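Local coordinates for probable spore coat polysaccharide biosynthesis protein E (Chromobacterium violaceum ATCC 12472, PDB 3G8R) that probably makes N-acylneuraminate 9-phosphate or a related sialic acid, pairing a zinc-binding NeuB-type barrel with a following SAF domain, at residues A[45-59]-A[70-84]. Sequence-based numbering, arbitrary orientation.
Sequences LQYRNLDTFIHSSFK and FEETRLQPEQMQKLV
The guanidinium of Arg48 lies flat on the ring of Phe70, centres 3.9 Å apart and planes inclined by 28°, while Arg48 CD sits over the ring centre in a CH-pi contact. An extended chain from CG to NE lays arginine across the phenylalanine at about a right angle. At the edge of the guanidinium, Gln46 OE1 accepts a bond of 2.9 Å from Arg48 NH1, which helps fix the rotation of the flat group. Beside this stack, Leu50 fills the hollow between the end of helix 67-72 and Arg74: its CD2 rests 3.6 Å from Arg74 CG, and its CB lies over one face of that guanidinium. The edge of the same group turns to Asp51, where Arg74 NH1 reaches Asp51 OD1 at 2.9 Å in a salt bridge, from above the carboxylate plane. Ile54 CD1 makes a second bump, set against Phe70 CB and, 3.6 Å away, Glu71 CG. Further along, selenomethionine Met80, bent at chi2 and chi3, brings its CE to Gln46 O and, 3.8 Å away, Tyr47 CD1; its SE makes an oblique Met-aromatic contact with the Tyr47 ring. Residues 45-47 run nearly antiparallel (154°) to 77-84, within strand 40-47, the TIM barrel's second, and helix 77-89, in a beta-alpha-beta crossover to strand 93-98; Gln46 approaches the zinc site, and Phe303 of the second subunit packs against Phe53 and Phe70.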
ATOM      1  N   LEU A  45      27.983  -1.643   5.548  1.00 43.21           N
ATOM      2  CA  LEU A  45      29.053  -0.710   5.915  1.00 42.43           C
ATOM      3  C   LEU A  45      29.157   0.461   4.969  1.00 43.16           C
ATOM      4  O   LEU A  45      28.571   0.459   3.894  1.00 43.75           O
ATOM      5  CB  LEU A  45      30.367  -1.447   5.838  1.00 41.54           C
ATOM      6  CG  LEU A  45      30.798  -2.136   7.119  1.00 29.39           C
ATOM      7  CD1 LEU A  45      29.756  -1.980   8.204  1.00 40.94           C
ATOM      8  CD2 LEU A  45      31.024  -3.579   6.762  1.00 41.03           C
ATOM      9  N   GLN A  46      29.931   1.462   5.359  1.00 43.73           N
ATOM     10  CA  GLN A  46      30.193   2.626   4.500  1.00 42.87           C
ATOM     11  C   GLN A  46      31.682   2.762   4.300  1.00 42.62           C
ATOM     12  O   GLN A  46      32.418   2.858   5.259  1.00 43.15           O
ATOM     13  CB  GLN A  46      29.670   3.876   5.170  1.00 42.39           C
ATOM     14  CG  GLN A  46      28.181   4.015   5.026  1.00 53.58           C
ATOM     15  CD  GLN A  46      27.650   5.309   5.583  1.00 41.87           C
ATOM     16  OE1 GLN A  46      28.408   6.203   5.934  1.00 53.66           O
ATOM     17  NE2 GLN A  46      26.334   5.412   5.677  1.00 53.80           N
ATOM     18  N   TYR A  47      32.142   2.751   3.062  1.00 42.20           N
ATOM     19  CA  TYR A  47      33.567   2.862   2.819  1.00 41.87           C
ATOM     20  C   TYR A  47      33.884   4.211   2.274  1.00 42.69           C
ATOM     21  O   TYR A  47      33.363   4.589   1.230  1.00 43.18           O
ATOM     22  CB  TYR A  47      34.018   1.842   1.797  1.00 41.44           C
ATOM     23  CG  TYR A  47      34.252   0.463   2.324  1.00 44.38           C
ATOM     24  CD1 TYR A  47      33.758   0.076   3.560  1.00 40.70           C
ATOM     25  CD2 TYR A  47      34.928  -0.473   1.555  1.00 40.69           C
ATOM     26  CE1 TYR A  47      33.960  -1.199   4.034  1.00 44.58           C
ATOM     27  CE2 TYR A  47      35.133  -1.750   2.018  1.00 44.53           C
ATOM     28  CZ  TYR A  47      34.647  -2.109   3.262  1.00 40.67           C
ATOM     29  OH  TYR A  47      34.841  -3.382   3.742  1.00 44.73           O
ATOM     30  N   ARG A  48      34.721   4.928   3.014  1.00 43.26           N
ATOM     31  CA  ARG A  48      35.408   6.141   2.571  1.00 43.26           C
ATOM     32  C   ARG A  48      36.912   5.973   2.811  1.00 44.25           C
ATOM     33  O   ARG A  48      37.331   5.540   3.888  1.00 44.71           O
ATOM     34  CB  ARG A  48      34.933   7.356   3.360  1.00 42.57           C
ATOM     35  CG  ARG A  48      33.499   7.783   3.082  1.00 51.08           C
ATOM     36  CD  ARG A  48      33.042   8.891   4.049  1.00 41.11           C
ATOM     37  NE  ARG A  48      31.634   9.185   3.852  1.00 49.90           N
ATOM     38  CZ  ARG A  48      30.646   8.483   4.388  1.00 40.31           C
ATOM     39  NH1 ARG A  48      30.906   7.446   5.172  1.00 49.77           N
ATOM     40  NH2 ARG A  48      29.394   8.827   4.149  1.00 49.97           N
ATOM     41  N   ASN A  49      37.720   6.307   1.811  1.00 44.93           N
ATOM     42  CA  ASN A  49      39.156   6.334   1.973  1.00 46.14           C
ATOM     43  C   ASN A  49      39.496   7.659   2.577  1.00 46.87           C
ATOM     44  O   ASN A  49      39.736   8.636   1.865  1.00 46.27           O
ATOM     45  CB  ASN A  49      39.849   6.195   0.631  1.00 46.95           C
ATOM     46  CG  ASN A  49      41.266   5.775   0.777  1.00 62.98           C
ATOM     47  OD1 ASN A  49      42.182   6.585   0.609  1.00 47.00           O
ATOM     48  ND2 ASN A  49      41.469   4.494   1.134  1.00 47.65           N
ATOM     49  N   LEU A  50      39.490   7.687   3.906  1.00 48.41           N
ATOM     50  CA  LEU A  50      39.536   8.939   4.644  1.00 49.47           C
ATOM     51  C   LEU A  50      40.738   9.815   4.323  1.00 50.66           C
ATOM     52  O   LEU A  50      40.646  11.043   4.417  1.00 50.12           O
ATOM     53  CB  LEU A  50      39.380   8.694   6.138  1.00 49.69           C
ATOM     54  CG  LEU A  50      38.087   9.265   6.759  1.00 39.90           C
ATOM     55  CD1 LEU A  50      36.803   8.748   6.136  1.00 49.45           C
ATOM     56  CD2 LEU A  50      38.075   9.009   8.259  1.00 49.96           C
ATOM     57  N   ASP A  51      41.840   9.170   3.911  1.00 52.52           N
ATOM     58  CA  ASP A  51      43.046   9.847   3.372  1.00 53.54           C
ATOM     59  C   ASP A  51      42.765  10.786   2.198  1.00 52.80           C
ATOM     60  O   ASP A  51      43.140  11.964   2.246  1.00 52.86           O
ATOM     61  CB  ASP A  51      44.094   8.819   2.925  1.00 54.73           C
ATOM     62  CG  ASP A  51      44.911   8.238   4.093  1.00 85.97           C
ATOM     63  OD1 ASP A  51      44.947   8.856   5.201  1.00 55.00           O
ATOM     64  OD2 ASP A  51      45.533   7.158   3.876  1.00 55.32           O
ATOM     65  N   THR A  52      42.129  10.240   1.158  1.00 51.70           N
ATOM     66  CA  THR A  52      41.788  10.971  -0.053  1.00 51.26           C
ATOM     67  C   THR A  52      40.502  11.774   0.148  1.00 51.27           C
ATOM     68  O   THR A  52      40.352  12.887  -0.366  1.00 51.68           O
ATOM     69  CB  THR A  52      41.575  10.006  -1.269  1.00 51.26           C
ATOM     70  OG1 THR A  52      40.686   8.947  -0.900  1.00 68.06           O
ATOM     71  CG2 THR A  52      42.887   9.391  -1.739  1.00 68.41           C
ATOM     72  N   PHE A  53      39.577  11.199   0.908  1.00 50.17           N
ATOM     73  CA  PHE A  53      38.209  11.647   0.887  1.00 48.76           C
ATOM     74  C   PHE A  53      38.001  12.956   1.580  1.00 48.54           C
ATOM     75  O   PHE A  53      37.212  13.793   1.121  1.00 48.99           O
ATOM     76  CB  PHE A  53      37.289  10.614   1.520  1.00 48.29           C
ATOM     77  CG  PHE A  53      35.845  10.920   1.322  1.00 39.64           C
ATOM     78  CD1 PHE A  53      35.098  11.473   2.357  1.00 48.05           C
ATOM     79  CD2 PHE A  53      35.250  10.708   0.094  1.00 47.63           C
ATOM     80  CE1 PHE A  53      33.754  11.783   2.185  1.00 40.39           C
ATOM     81  CE2 PHE A  53      33.915  11.003  -0.108  1.00 40.35           C
ATOM     82  CZ  PHE A  53      33.151  11.544   0.945  1.00 48.13           C
ATOM     83  N   ILE A  54      38.662  13.115   2.716  1.00 47.99           N
ATOM     84  CA  ILE A  54      38.595  14.369   3.436  1.00 47.26           C
ATOM     85  C   ILE A  54      39.756  15.201   2.965  1.00 46.47           C
ATOM     86  O   ILE A  54      40.921  14.843   3.142  1.00 46.86           O
ATOM     87  CB  ILE A  54      38.641  14.178   4.954  1.00 47.36           C
ATOM     88  CG1 ILE A  54      37.498  13.244   5.394  1.00 40.20           C
ATOM     89  CG2 ILE A  54      38.650  15.562   5.651  1.00 40.45           C
ATOM     90  CD1 ILE A  54      37.134  13.287   6.891  1.00 47.20           C
ATOM     91  N   HIS A  55      39.430  16.313   2.342  1.00 45.69           N
ATOM     92  CA  HIS A  55      40.451  17.110   1.731  1.00 45.27           C
ATOM     93  C   HIS A  55      41.378  17.765   2.758  1.00 45.69           C
ATOM     94  O   HIS A  55      40.934  18.186   3.836  1.00 45.98           O
ATOM     95  CB  HIS A  55      39.827  18.158   0.839  1.00 44.38           C
ATOM     96  CG  HIS A  55      40.824  18.856  -0.018  1.00 44.11           C
ATOM     97  ND1 HIS A  55      41.304  20.110   0.280  1.00 44.29           N
ATOM     98  CD2 HIS A  55      41.474  18.454  -1.131  1.00 44.03           C
ATOM     99  CE1 HIS A  55      42.181  20.469  -0.634  1.00 44.08           C
ATOM    100  NE2 HIS A  55      42.303  19.481  -1.502  1.00 45.07           N
ATOM    101  N   SER A  56      42.659  17.863   2.409  1.00 45.31           N
ATOM    102  CA  SER A  56      43.621  18.565   3.247  1.00 45.12           C
ATOM    103  C   SER A  56      42.982  19.784   3.929  1.00 45.08           C
ATOM    104  O   SER A  56      43.100  19.938   5.153  1.00 44.77           O
ATOM    105  CB  SER A  56      44.823  19.006   2.433  1.00 44.63           C
ATOM    106  OG  SER A  56      45.232  17.980   1.544  1.00 84.84           O
ATOM    107  N   SER A  57      42.297  20.611   3.130  1.00 44.54           N
ATOM    108  CA  SER A  57      41.772  21.898   3.569  1.00 44.94           C
ATOM    109  C   SER A  57      40.746  21.751   4.690  1.00 46.48           C
ATOM    110  O   SER A  57      40.542  22.661   5.496  1.00 46.00           O
ATOM    111  CB  SER A  57      41.174  22.674   2.383  1.00 44.77           C
ATOM    112  OG  SER A  57      39.938  22.117   1.941  1.00 43.15           O
ATOM    113  N   PHE A  58      40.100  20.593   4.747  1.00 48.30           N
ATOM    114  CA  PHE A  58      39.111  20.376   5.782  1.00 49.11           C
ATOM    115  C   PHE A  58      39.512  19.445   6.932  1.00 49.90           C
ATOM    116  O   PHE A  58      38.774  19.309   7.893  1.00 50.41           O
ATOM    117  CB  PHE A  58      37.799  20.003   5.154  1.00 49.36           C
ATOM    118  CG  PHE A  58      37.034  21.190   4.677  1.00 57.52           C
ATOM    119  CD1 PHE A  58      36.110  21.828   5.518  1.00 50.52           C
ATOM    120  CD2 PHE A  58      37.241  21.695   3.402  1.00 50.40           C
ATOM    121  CE1 PHE A  58      35.392  22.942   5.085  1.00 57.39           C
ATOM    122  CE2 PHE A  58      36.529  22.807   2.951  1.00 57.65           C
ATOM    123  CZ  PHE A  58      35.604  23.435   3.798  1.00 50.71           C
ATOM    124  N   LYS A  59      40.694  18.846   6.863  1.00 50.06           N
ATOM    125  CA  LYS A  59      41.196  18.044   7.957  1.00 50.82           C
ATOM    126  C   LYS A  59      41.102  18.782   9.304  1.00 51.19           C
ATOM    127  O   LYS A  59      41.395  19.988   9.396  1.00 51.37           O
ATOM    128  CB  LYS A  59      42.648  17.656   7.677  1.00 51.60           C
ATOM    129  CG  LYS A  59      42.881  16.188   7.370  1.00 60.47           C
ATOM    130  CD  LYS A  59      42.766  15.898   5.898  1.00 52.23           C
ATOM    131  CE  LYS A  59      43.657  14.732   5.535  1.00 60.29           C
ATOM    132  NZ  LYS A  59      42.973  13.861   4.558  1.00 52.28           N
ATOM    133  N   PHE A  70      33.209  11.864  10.749  1.00 47.82           N
ATOM    134  CA  PHE A  70      33.940  10.922   9.929  1.00 47.48           C
ATOM    135  C   PHE A  70      35.317  10.603  10.458  1.00 48.32           C
ATOM    136  O   PHE A  70      35.717   9.437  10.506  1.00 48.41           O
ATOM    137  CB  PHE A  70      34.071  11.425   8.499  1.00 47.42           C
ATOM    138  CG  PHE A  70      32.797  11.347   7.700  1.00 41.58           C
ATOM    139  CD1 PHE A  70      32.629  12.123   6.565  1.00 47.31           C
ATOM    140  CD2 PHE A  70      31.751  10.511   8.083  1.00 47.36           C
ATOM    141  CE1 PHE A  70      31.454  12.052   5.825  1.00 41.01           C
ATOM    142  CE2 PHE A  70      30.568  10.451   7.337  1.00 41.05           C
ATOM    143  CZ  PHE A  70      30.426  11.220   6.225  1.00 46.61           C
ATOM    144  N   GLU A  71      36.053  11.638  10.844  1.00 49.47           N
ATOM    145  CA  GLU A  71      37.418  11.439  11.340  1.00 50.60           C
ATOM    146  C   GLU A  71      37.425  10.617  12.626  1.00 50.94           C
ATOM    147  O   GLU A  71      38.232   9.708  12.762  1.00 50.93           O
ATOM    148  CB  GLU A  71      38.167  12.769  11.515  1.00 51.04           C
ATOM    149  CG  GLU A  71      38.503  13.483  10.194  1.00 69.39           C
ATOM    150  CD  GLU A  71      39.284  14.801  10.368  1.00 52.10           C
ATOM    151  OE1 GLU A  71      40.247  15.024   9.589  1.00 69.83           O
ATOM    152  OE2 GLU A  71      38.949  15.613  11.280  1.00 69.90           O
ATOM    153  N   GLU A  72      36.508  10.924  13.540  1.00 51.61           N
ATOM    154  CA  GLU A  72      36.454  10.270  14.853  1.00 53.21           C
ATOM    155  C   GLU A  72      36.147   8.769  14.834  1.00 53.21           C
ATOM    156  O   GLU A  72      36.611   8.023  15.705  1.00 53.23           O
ATOM    157  CB  GLU A  72      35.405  10.934  15.728  1.00 54.64           C
ATOM    158  CG  GLU A  72      35.829  12.240  16.365  1.00 84.97           C
ATOM    159  CD  GLU A  72      34.721  12.831  17.231  1.00 56.75           C
ATOM    160  OE1 GLU A  72      35.043  13.659  18.115  1.00 85.33           O
ATOM    161  OE2 GLU A  72      33.530  12.459  17.036  1.00 85.33           O
ATOM    162  N   THR A  73      35.357   8.338  13.857  1.00 52.75           N
ATOM    163  CA  THR A  73      34.892   6.957  13.820  1.00 52.43           C
ATOM    164  C   THR A  73      35.654   6.109  12.806  1.00 52.53           C
ATOM    165  O   THR A  73      35.273   4.962  12.531  1.00 52.45           O
ATOM    166  CB  THR A  73      33.390   6.884  13.524  1.00 52.15           C
ATOM    167  OG1 THR A  73      33.107   7.670  12.370  1.00 37.03           O
ATOM    168  CG2 THR A  73      32.594   7.426  14.694  1.00 36.72           C
ATOM    169  N   ARG A  74      36.726   6.692  12.263  1.00 52.47           N
ATOM    170  CA  ARG A  74      37.629   6.036  11.311  1.00 52.86           C
ATOM    171  C   ARG A  74      37.974   4.582  11.706  1.00 52.35           C
ATOM    172  O   ARG A  74      38.269   4.303  12.868  1.00 51.98           O
ATOM    173  CB  ARG A  74      38.899   6.897  11.173  1.00 53.86           C
ATOM    174  CG  ARG A  74      39.917   6.490  10.121  1.00 70.22           C
ATOM    175  CD  ARG A  74      41.319   7.086  10.426  1.00 55.88           C
ATOM    176  NE  ARG A  74      42.200   7.006   9.251  1.00 70.96           N
ATOM    177  CZ  ARG A  74      42.453   8.023   8.420  1.00 57.06           C
ATOM    178  NH1 ARG A  74      43.252   7.847   7.371  1.00 70.66           N
ATOM    179  NH2 ARG A  74      41.914   9.221   8.647  1.00 70.87           N
ATOM    180  N   LEU A  75      37.888   3.663  10.741  1.00 52.45           N
ATOM    181  CA  LEU A  75      38.391   2.288  10.915  1.00 52.72           C
ATOM    182  C   LEU A  75      39.359   1.851   9.792  1.00 53.30           C
ATOM    183  O   LEU A  75      39.232   2.272   8.637  1.00 53.42           O
ATOM    184  CB  LEU A  75      37.242   1.286  11.070  1.00 52.52           C
ATOM    185  CG  LEU A  75      36.416   1.233  12.371  1.00 60.35           C
ATOM    186  CD1 LEU A  75      35.341   0.182  12.225  1.00 52.23           C
ATOM    187  CD2 LEU A  75      37.250   0.930  13.605  1.00 52.21           C
ATOM    188  N   GLN A  76      40.347   1.029  10.143  1.00 53.52           N
ATOM    189  CA  GLN A  76      41.358   0.605   9.179  1.00 53.44           C
ATOM    190  C   GLN A  76      40.872  -0.632   8.435  1.00 52.85           C
ATOM    191  O   GLN A  76      40.149  -1.439   9.004  1.00 52.43           O
ATOM    192  CB  GLN A  76      42.704   0.347   9.871  1.00 54.04           C
ATOM    193  CG  GLN A  76      43.319   1.575  10.585  1.00 71.73           C
ATOM    194  CD  GLN A  76      43.940   2.598   9.633  1.00 54.94           C
ATOM    195  OE1 GLN A  76      43.587   3.782   9.656  1.00 71.59           O
ATOM    196  NE2 GLN A  76      44.870   2.138   8.787  1.00 71.81           N
ATOM    197  N   PRO A  77      41.256  -0.775   7.152  1.00 53.03           N
ATOM    198  CA  PRO A  77      40.879  -1.899   6.289  1.00 52.96           C
ATOM    199  C   PRO A  77      40.940  -3.231   7.003  1.00 53.30           C
ATOM    200  O   PRO A  77      40.113  -4.102   6.781  1.00 53.50           O
ATOM    201  CB  PRO A  77      41.950  -1.866   5.208  1.00 52.84           C
ATOM    202  CG  PRO A  77      42.283  -0.431   5.071  1.00 45.09           C
ATOM    203  CD  PRO A  77      42.028   0.237   6.403  1.00 53.07           C
ATOM    204  N   GLU A  78      41.942  -3.366   7.851  1.00 53.81           N
ATOM    205  CA  GLU A  78      42.158  -4.532   8.678  1.00 54.34           C
ATOM    206  C   GLU A  78      40.863  -4.827   9.461  1.00 52.64           C
ATOM    207  O   GLU A  78      40.299  -5.942   9.400  1.00 51.88           O
ATOM    208  CB  GLU A  78      43.349  -4.219   9.612  1.00 56.00           C
ATOM    209  CG  GLU A  78      44.152  -5.406  10.156  1.00 88.01           C
ATOM    210  CD  GLU A  78      44.897  -5.059  11.467  1.00 58.45           C
ATOM    211  OE1 GLU A  78      46.087  -5.446  11.623  1.00 88.14           O
ATOM    212  OE2 GLU A  78      44.284  -4.388  12.338  1.00 88.38           O
ATOM    213  N   GLN A  79      40.383  -3.800  10.165  1.00 51.65           N
ATOM    214  CA  GLN A  79      39.195  -3.909  11.027  1.00 50.71           C
ATOM    215  C   GLN A  79      37.863  -4.005  10.249  1.00 50.29           C
ATOM    216  O   GLN A  79      36.964  -4.741  10.657  1.00 49.64           O
ATOM    217  CB  GLN A  79      39.166  -2.756  12.027  1.00 50.01           C
ATOM    218  CG  GLN A  79      40.507  -2.483  12.662  1.00 38.44           C
ATOM    219  CD  GLN A  79      40.566  -1.125  13.359  1.00 50.10           C
ATOM    220  OE1 GLN A  79      40.486  -0.078  12.712  1.00 38.07           O
ATOM    221  NE2 GLN A  79      40.741  -1.139  14.682  1.00 38.54           N
HETATM  222  N   MSE A  80      37.751  -3.263   9.140  1.00 50.64           N
HETATM  223  CA  MSE A  80      36.614  -3.373   8.200  1.00 50.87           C
HETATM  224  C   MSE A  80      36.447  -4.797   7.640  1.00 50.84           C
HETATM  225  O   MSE A  80      35.328  -5.255   7.462  1.00 51.10           O
HETATM  226  CB  MSE A  80      36.725  -2.370   7.032  1.00 51.19           C
HETATM  227  CG  MSE A  80      36.411  -0.881   7.326  1.00 47.12           C
HETATM  228 SE   MSE A  80      34.807  -0.533   8.122  1.00 51.77          SE
HETATM  229  CE  MSE A  80      34.265   0.931   7.227  1.00 47.82           C
ATOM    230  N   GLN A  81      37.548  -5.493   7.355  1.00 50.90           N
ATOM    231  CA  GLN A  81      37.475  -6.900   6.936  1.00 51.04           C
ATOM    232  C   GLN A  81      37.004  -7.763   8.090  1.00 51.00           C
ATOM    233  O   GLN A  81      36.356  -8.778   7.873  1.00 50.72           O
ATOM    234  CB  GLN A  81      38.820  -7.408   6.397  1.00 51.95           C
ATOM    235  CG  GLN A  81      38.872  -8.922   6.010  1.00 72.06           C
ATOM    236  CD  GLN A  81      38.322  -9.254   4.602  1.00 53.73           C
ATOM    237  OE1 GLN A  81      38.956  -8.949   3.581  1.00 72.19           O
ATOM    238  NE2 GLN A  81      37.159  -9.909   4.554  1.00 71.80           N
ATOM    239  N   LYS A  82      37.328  -7.364   9.320  1.00 51.48           N
ATOM    240  CA  LYS A  82      36.898  -8.131  10.496  1.00 51.41           C
ATOM    241  C   LYS A  82      35.374  -8.122  10.611  1.00 50.79           C
ATOM    242  O   LYS A  82      34.764  -9.145  10.928  1.00 51.23           O
ATOM    243  CB  LYS A  82      37.539  -7.607  11.792  1.00 51.90           C
ATOM    244  CG  LYS A  82      38.320  -8.665  12.593  1.00 65.07           C
ATOM    245  CD  LYS A  82      37.503  -9.392  13.697  1.00 53.27           C
ATOM    246  CE  LYS A  82      36.567 -10.518  13.161  1.00 65.05           C
ATOM    247  NZ  LYS A  82      37.248 -11.481  12.229  1.00 53.43           N
ATOM    248  N   LEU A  83      34.756  -6.978  10.321  1.00 49.49           N
ATOM    249  CA  LEU A  83      33.303  -6.849  10.470  1.00 47.88           C
ATOM    250  C   LEU A  83      32.586  -7.654   9.412  1.00 46.92           C
ATOM    251  O   LEU A  83      31.635  -8.370   9.711  1.00 48.00           O
ATOM    252  CB  LEU A  83      32.857  -5.385  10.440  1.00 47.18           C
ATOM    253  CG  LEU A  83      33.206  -4.644  11.726  1.00 46.46           C
ATOM    254  CD1 LEU A  83      32.925  -3.160  11.593  1.00 46.82           C
ATOM    255  CD2 LEU A  83      32.490  -5.256  12.941  1.00 46.76           C
ATOM    256  N   VAL A  84      33.064  -7.575   8.178  1.00 44.83           N
ATOM    257  CA  VAL A  84      32.552  -8.445   7.139  1.00 43.16           C
ATOM    258  C   VAL A  84      32.604  -9.892   7.605  1.00 41.73           C
ATOM    259  O   VAL A  84      31.676 -10.670   7.371  1.00 41.83           O
ATOM    260  CB  VAL A  84      33.375  -8.314   5.859  1.00 43.20           C
ATOM    261  CG1 VAL A  84      32.937  -9.360   4.822  1.00 31.44           C
ATOM    262  CG2 VAL A  84      33.280  -6.885   5.315  1.00 31.90           C
TER